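Local coordinates for argininosuccinate lyase (Chelativorans sp., PDB 6RXA), which acts as an EDDS lyase, a C-N lyase of the aspartase/fumarase superfamily, and probably cleaves argininosuccinate into fumarate and arginine, at residues A[270-275]-A[290-295]; A[362-367]-A[395-400]. The protein carries 2 engineered substitutions. All coordinates share one frame; numbering follows the deposited sequence.

Interaction 1. Residues A[270-275]-A[290-295]. Engineered in segment 290-295: Met-290 (natural residue Asp).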
loop_
_atom_site.group_PDB
_atom_site.type_symbol
_atom_site.label_atom_id
_atom_site.label_comp_id
_atom_site.label_asym_id
_atom_site.label_seq_id
_atom_site.Cartn_x
_atom_site.Cartn_y
_atom_site.Cartn_z
ATOM N N ALA A 270 -29.411 4.122 17.189
ATOM C CA ALA A 270 -28.808 5.369 17.609
ATOM C C ALA A 270 -29.085 6.402 16.529
ATOM O O ALA A 270 -29.377 6.068 15.378
ATOM C CB ALA A 270 -27.298 5.264 17.838
ATOM N N GLU A 271 -28.995 7.664 16.924
ATOM C CA GLU A 271 -29.166 8.776 16.000
ATOM C C GLU A 271 -28.056 9.787 16.234
ATOM O O GLU A 271 -27.767 10.136 17.385
ATOM C CB GLU A 271 -30.530 9.438 16.204
ATOM C CG GLU A 271 -30.870 10.452 15.117
ATOM C CD GLU A 271 -32.303 10.979 15.190
ATOM O OE1 GLU A 271 -32.577 11.993 14.521
ATOM O OE2 GLU A 271 -33.152 10.385 15.893
ATOM N N LEU A 272 -27.438 10.252 15.155
ATOM C CA LEU A 272 -26.471 11.323 15.276
ATOM C C LEU A 272 -27.161 12.600 15.726
ATOM O O LEU A 272 -28.296 12.891 15.339
ATOM C CB LEU A 272 -25.840 11.594 13.919
ATOM C CG LEU A 272 -24.901 10.519 13.396
ATOM C CD1 LEU A 272 -24.504 10.821 11.948
ATOM C CD2 LEU A 272 -23.646 10.393 14.262
ATOM N N ASP A 273 -26.460 13.386 16.533
ATOM C CA ASP A 273 -26.913 14.751 16.763
ATOM C C ASP A 273 -27.026 15.474 15.423
ATOM O O ASP A 273 -26.201 15.287 14.526
ATOM C CB ASP A 273 -25.935 15.501 17.661
ATOM C CG ASP A 273 -26.524 16.781 18.199
ATOM O OD1 ASP A 273 -27.290 16.698 19.189
ATOM O OD2 ASP A 273 -26.260 17.850 17.610
ATOM N N ALA A 274 -28.056 16.315 15.301
ATOM C CA ALA A 274 -28.258 17.089 14.083
ATOM C C ALA A 274 -27.001 17.833 13.651
ATOM O O ALA A 274 -26.752 17.989 12.451
ATOM C CB ALA A 274 -29.371 18.121 14.303
ATOM N N SER A 275 -26.198 18.294 14.613
ATOM C CA SER A 275 -25.003 19.069 14.310
ATOM C C SER A 275 -23.886 18.236 13.705
ATOM O O SER A 275 -22.866 18.802 13.294
ATOM C CB SER A 275 -24.501 19.769 15.578
ATOM O OG SER A 275 -24.019 18.855 16.551
ATOM N N MET A 290 -22.576 12.321 7.321
ATOM C CA MET A 290 -21.440 12.905 6.626
ATOM C C MET A 290 -20.217 13.012 7.527
ATOM O O MET A 290 -19.085 12.862 7.047
ATOM C CB MET A 290 -21.862 14.273 6.095
ATOM C CG MET A 290 -20.849 14.927 5.210
ATOM S SD MET A 290 -20.461 13.979 3.728
ATOM C CE MET A 290 -20.368 15.310 2.520
ATOM N N SER A 291 -20.416 13.257 8.824
ATOM C CA SER A 291 -19.300 13.298 9.756
ATOM C C SER A 291 -18.598 11.952 9.801
ATOM O O SER A 291 -17.362 11.880 9.810
ATOM C CB SER A 291 -19.800 13.680 11.149
ATOM O OG SER A 291 -20.855 12.830 11.582
ATOM N N LEU A 292 -19.379 10.870 9.829
ATOM C CA LEU A 292 -18.800 9.532 9.888
ATOM C C LEU A 292 -18.070 9.190 8.598
ATOM O O LEU A 292 -16.954 8.653 8.634
ATOM C CB LEU A 292 -19.917 8.521 10.157
ATOM C CG LEU A 292 -20.803 8.745 11.386
ATOM C CD1 LEU A 292 -21.867 7.649 11.516
ATOM C CD2 LEU A 292 -19.968 8.880 12.649
ATOM N N GLU A 293 -18.676 9.492 7.448
ATOM C CA GLU A 293 -18.063 9.092 6.186
ATOM C C GLU A 293 -16.795 9.883 5.904
ATOM O O GLU A 293 -15.808 9.317 5.418
ATOM C CB GLU A 293 -19.066 9.180 5.042
ATOM C CG GLU A 293 -20.129 8.076 5.159
ATOM C CD GLU A 293 -20.820 7.751 3.865
ATOM O OE1 GLU A 293 -21.409 6.640 3.788
ATOM O OE2 GLU A 293 -20.826 8.612 2.950
ATOM N N ARG A 294 -16.791 11.187 6.192
ATOM C CA ARG A 294 -15.561 11.948 5.987
ATOM C C ARG A 294 -14.487 11.569 7.002
ATOM O O ARG A 294 -13.294 11.700 6.713
ATOM C CB ARG A 294 -15.847 13.448 6.017
ATOM C CG ARG A 294 -16.546 13.925 4.755
ATOM C CD ARG A 294 -16.942 15.372 4.871
ATOM N NE ARG A 294 -17.415 15.922 3.603
ATOM C CZ ARG A 294 -16.625 16.455 2.674
ATOM N NH1 ARG A 294 -15.310 16.504 2.848
ATOM N NH2 ARG A 294 -17.158 16.937 1.561
ATOM N N SER A 295 -14.876 11.103 8.192
ATOM C CA SER A 295 -13.879 10.593 9.129
ATOM C C SER A 295 -13.242 9.311 8.599
ATOM O O SER A 295 -12.014 9.146 8.655
ATOM C CB SER A 295 -14.514 10.386 10.511
ATOM O OG SER A 295 -14.864 11.639 11.105
#
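Leu-272 and Leu-292 meet methyl to methyl, tip to tip, with their CD1 atoms 4.1 Å apart. With CD1 anti to CA (chi2 172°), Leu-272 reaches its full length toward the helix that starts at 290, and CD1 is the methyl that arrives there. The same methyl also rests against the hydroxyl of Ser-291, CD1 to OG 4.2 Å.

Polar bonds flank this apolar pair, some within a segment and some to residues of the loop between. Ser-291 OG is hydrogen-bonded to the carbonyl of Phe-276, while Ser-291 O takes two donors on opposite faces of its plane, Ser-295 N at 3.1 Å and Ser-295 OG at 2.8 Å. In 270-275, Asp-273 OD2 accepts from Ser-275 N (3.0 Å), closing an Asx turn, and also from Ser-275 OG.

Lys-287 bonds to Leu-272 O and forms a salt bridge with Glu-271. Between the segments runs the signature loop of the superfamily, with Ser-280, Ser-281, Lys-286 and Asn-288, which bind succinate when that ligand is present. Segment to segment the contact is apolar, methyl on methyl and without directional preference; the bonds of Ser-291 and Lys-287 beside it add directed links between the two ends of the loop.

Interaction 2. Residues A[362-367]-A[395-400]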
loop_
_atom_site.group_PDB
_atom_site.type_symbol
_atom_site.label_atom_id
_atom_site.label_comp_id
_atom_site.label_asym_id
_atom_site.label_seq_id
_atom_site.Cartn_x
_atom_site.Cartn_y
_atom_site.Cartn_z
ATOM N N GLU A 362 -35.732 -9.555 21.839
ATOM C CA GLU A 362 -36.549 -10.212 20.825
ATOM C C GLU A 362 -35.786 -10.979 19.759
ATOM O O GLU A 362 -36.351 -11.918 19.194
ATOM C CB GLU A 362 -37.466 -9.190 20.134
ATOM C CG GLU A 362 -38.450 -8.559 21.090
ATOM C CD GLU A 362 -39.461 -7.660 20.409
ATOM O OE1 GLU A 362 -39.299 -7.363 19.209
ATOM O OE2 GLU A 362 -40.432 -7.259 21.085
ATOM N N ASN A 363 -34.528 -10.636 19.455
ATOM C CA ASN A 363 -33.880 -11.122 18.240
ATOM C C ASN A 363 -32.855 -12.240 18.463
ATOM O O ASN A 363 -32.005 -12.474 17.597
ATOM C CB ASN A 363 -33.236 -9.968 17.480
ATOM C CG ASN A 363 -34.248 -9.024 16.880
ATOM O OD1 ASN A 363 -35.442 -9.288 16.884
ATOM N ND2 ASN A 363 -33.765 -7.909 16.346
ATOM N N TYR A 364 -32.940 -12.948 19.572
ATOM C CA TYR A 364 -32.290 -14.245 19.825
ATOM C C TYR A 364 -30.857 -14.147 20.318
ATOM O O TYR A 364 -30.183 -15.205 20.420
ATOM C CB TYR A 364 -32.402 -15.224 18.648
ATOM C CG TYR A 364 -33.819 -15.347 18.117
ATOM C CD1 TYR A 364 -34.813 -15.954 18.866
ATOM C CD2 TYR A 364 -34.159 -14.822 16.874
ATOM C CE1 TYR A 364 -36.108 -16.045 18.389
ATOM C CE2 TYR A 364 -35.447 -14.910 16.392
ATOM C CZ TYR A 364 -36.414 -15.526 17.149
ATOM O OH TYR A 364 -37.702 -15.616 16.661
ATOM N N SER A 365 -30.359 -12.968 20.677
ATOM C CA SER A 365 -29.035 -12.871 21.276
ATOM C C SER A 365 -28.953 -13.527 22.654
ATOM O O SER A 365 -27.839 -13.743 23.151
ATOM C CB SER A 365 -28.602 -11.405 21.346
ATOM O OG SER A 365 -29.285 -10.722 22.373
ATOM N N THR A 366 -30.083 -13.826 23.288
ATOM C CA THR A 366 -30.087 -14.493 24.591
ATOM C C THR A 366 -29.943 -16.007 24.493
ATOM O O THR A 366 -29.993 -16.684 25.525
ATOM C CB THR A 366 -31.376 -14.136 25.341
ATOM O OG1 THR A 366 -32.501 -14.469 24.516
ATOM C CG2 THR A 366 -31.399 -12.647 25.671
ATOM N N MET A 367 -29.735 -16.575 23.304
ATOM C CA MET A 367 -29.747 -18.029 23.191
ATOM C C MET A 367 -28.527 -18.689 23.837
ATOM O O MET A 367 -28.615 -19.854 24.244
ATOM C CB MET A 367 -29.880 -18.463 21.733
ATOM C CG MET A 367 -31.215 -18.123 21.109
ATOM S SD MET A 367 -32.602 -18.918 21.938
ATOM C CE MET A 367 -33.397 -17.500 22.697
ATOM N N THR A 395 -37.269 -23.172 14.957
ATOM C CA THR A 395 -38.712 -23.279 15.110
ATOM C C THR A 395 -39.321 -21.929 15.455
ATOM O O THR A 395 -40.363 -21.558 14.905
ATOM C CB THR A 395 -39.035 -24.319 16.180
ATOM O OG1 THR A 395 -38.437 -25.574 15.827
ATOM C CG2 THR A 395 -40.535 -24.495 16.302
ATOM N N ALA A 396 -38.676 -21.165 16.343
ATOM C CA ALA A 396 -39.238 -19.880 16.745
ATOM C C ALA A 396 -39.337 -18.923 15.563
ATOM O O ALA A 396 -40.321 -18.188 15.432
ATOM C CB ALA A 396 -38.401 -19.253 17.863
ATOM N N ILE A 397 -38.318 -18.898 14.702
ATOM C CA ILE A 397 -38.369 -18.038 13.523
ATOM C C ILE A 397 -39.486 -18.484 12.587
ATOM O O ILE A 397 -40.239 -17.657 12.056
ATOM C CB ILE A 397 -37.003 -18.031 12.819
ATOM C CG1 ILE A 397 -35.946 -17.382 13.713
ATOM C CG2 ILE A 397 -37.101 -17.300 11.495
ATOM C CD1 ILE A 397 -34.528 -17.503 13.166
ATOM N N GLU A 398 -39.615 -19.794 12.372
ATOM C CA GLU A 398 -40.658 -20.301 11.487
ATOM C C GLU A 398 -42.047 -19.939 11.996
ATOM O O GLU A 398 -42.936 -19.604 11.204
ATOM C CB GLU A 398 -40.529 -21.818 11.349
ATOM C CG GLU A 398 -39.652 -22.261 10.199
ATOM C CD GLU A 398 -39.115 -23.666 10.387
ATOM O OE1 GLU A 398 -39.659 -24.414 11.228
ATOM O OE2 GLU A 398 -38.136 -24.019 9.695
ATOM N N LYS A 399 -42.255 -20.004 13.309
ATOM C CA LYS A 399 -43.560 -19.735 13.899
ATOM C C LYS A 399 -43.769 -18.269 14.263
ATOM O O LYS A 399 -44.858 -17.913 14.725
ATOM C CB LYS A 399 -43.758 -20.590 15.152
ATOM C CG LYS A 399 -43.872 -22.084 14.895
ATOM C CD LYS A 399 -43.813 -22.850 16.214
ATOM C CE LYS A 399 -44.938 -23.862 16.338
ATOM N NZ LYS A 399 -44.675 -25.077 15.529
ATOM N N GLY A 400 -42.766 -17.417 14.076
ATOM C CA GLY A 400 -42.911 -16.009 14.397
ATOM C C GLY A 400 -42.898 -15.699 15.877
ATOM O O GLY A 400 -43.540 -14.738 16.311
#
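Tyr-364 reaches Ala-396 and Ile-397 with the outer end of its ring and its OH, close to where helix 382-399 finishes in a Schellman motif, in the helical C-terminal region of the argininosuccinate lyase family. The tyrosine opens a type I beta turn, Tyr-364 to Met-367, that leads into helix 367-378.

Along the second segment, Thr-395 comes first; its carbonyl O accepts from Lys-399 N at 2.9 Å, and its side chain lies on Leu-410 of helix 408-419. Ala-396 follows, pointing its methyl at the tyrosine: CB is 4.0 Å from Tyr-364 CE1, and the phenol OH lies 3.8 Å from Ala-396 C. Next, Ile-397 crosses the ring at a slant, its CG1 3.7 Å from Tyr-364 CE2. With CG1 anti to its own carbonyl carbon (chi1 -65°), this branch is the one that reaches the tyrosine. Arg-13 of the third subunit packs on Ile-397, and Gln-285 of that same subunit on Tyr-364. At Gly-400 the backbone turns to positive phi (74°) and the helix is closed off; Gly-400 N makes a weak bond back to Ile-397 O.

Just beyond, the carbonyl of Ile-401 is hydrogen-bonded to Tyr-364 OH, which ties the ring to the chain leaving the helix. A leucine in place of Tyr-364 would probably leave Ile-401 O without this partner and open a gap beside the Ala-396 methyl. The ring has a polar neighbour over one face too: Glu-362 O sits 4.0 Å above its plane, over the centre.

Going from the N terminus, the chain leaves helix 236-262, enters 270-275 through strand 270-271 and comes back at helix 290-301 to close interaction 1, a loop of 14 residues without helix or strand; only later does it supply strand 350-351 as the partner of 270-271. Interaction 2 then opens: 362-367 follows helix 353-362, and 395-400 ends a mostly helical excursion of 27 residues. The two contacts are in series, neither nested nor crossed, with centres 32 Å apart and nearest atoms about 13 Å. One belongs to the lyase region near the substrate sites, the other to the C-terminal region. The assembly relates them: Gln-285, which packs on interaction 2 from the third subunit, belongs to that subunit's own loop between 275 and 290.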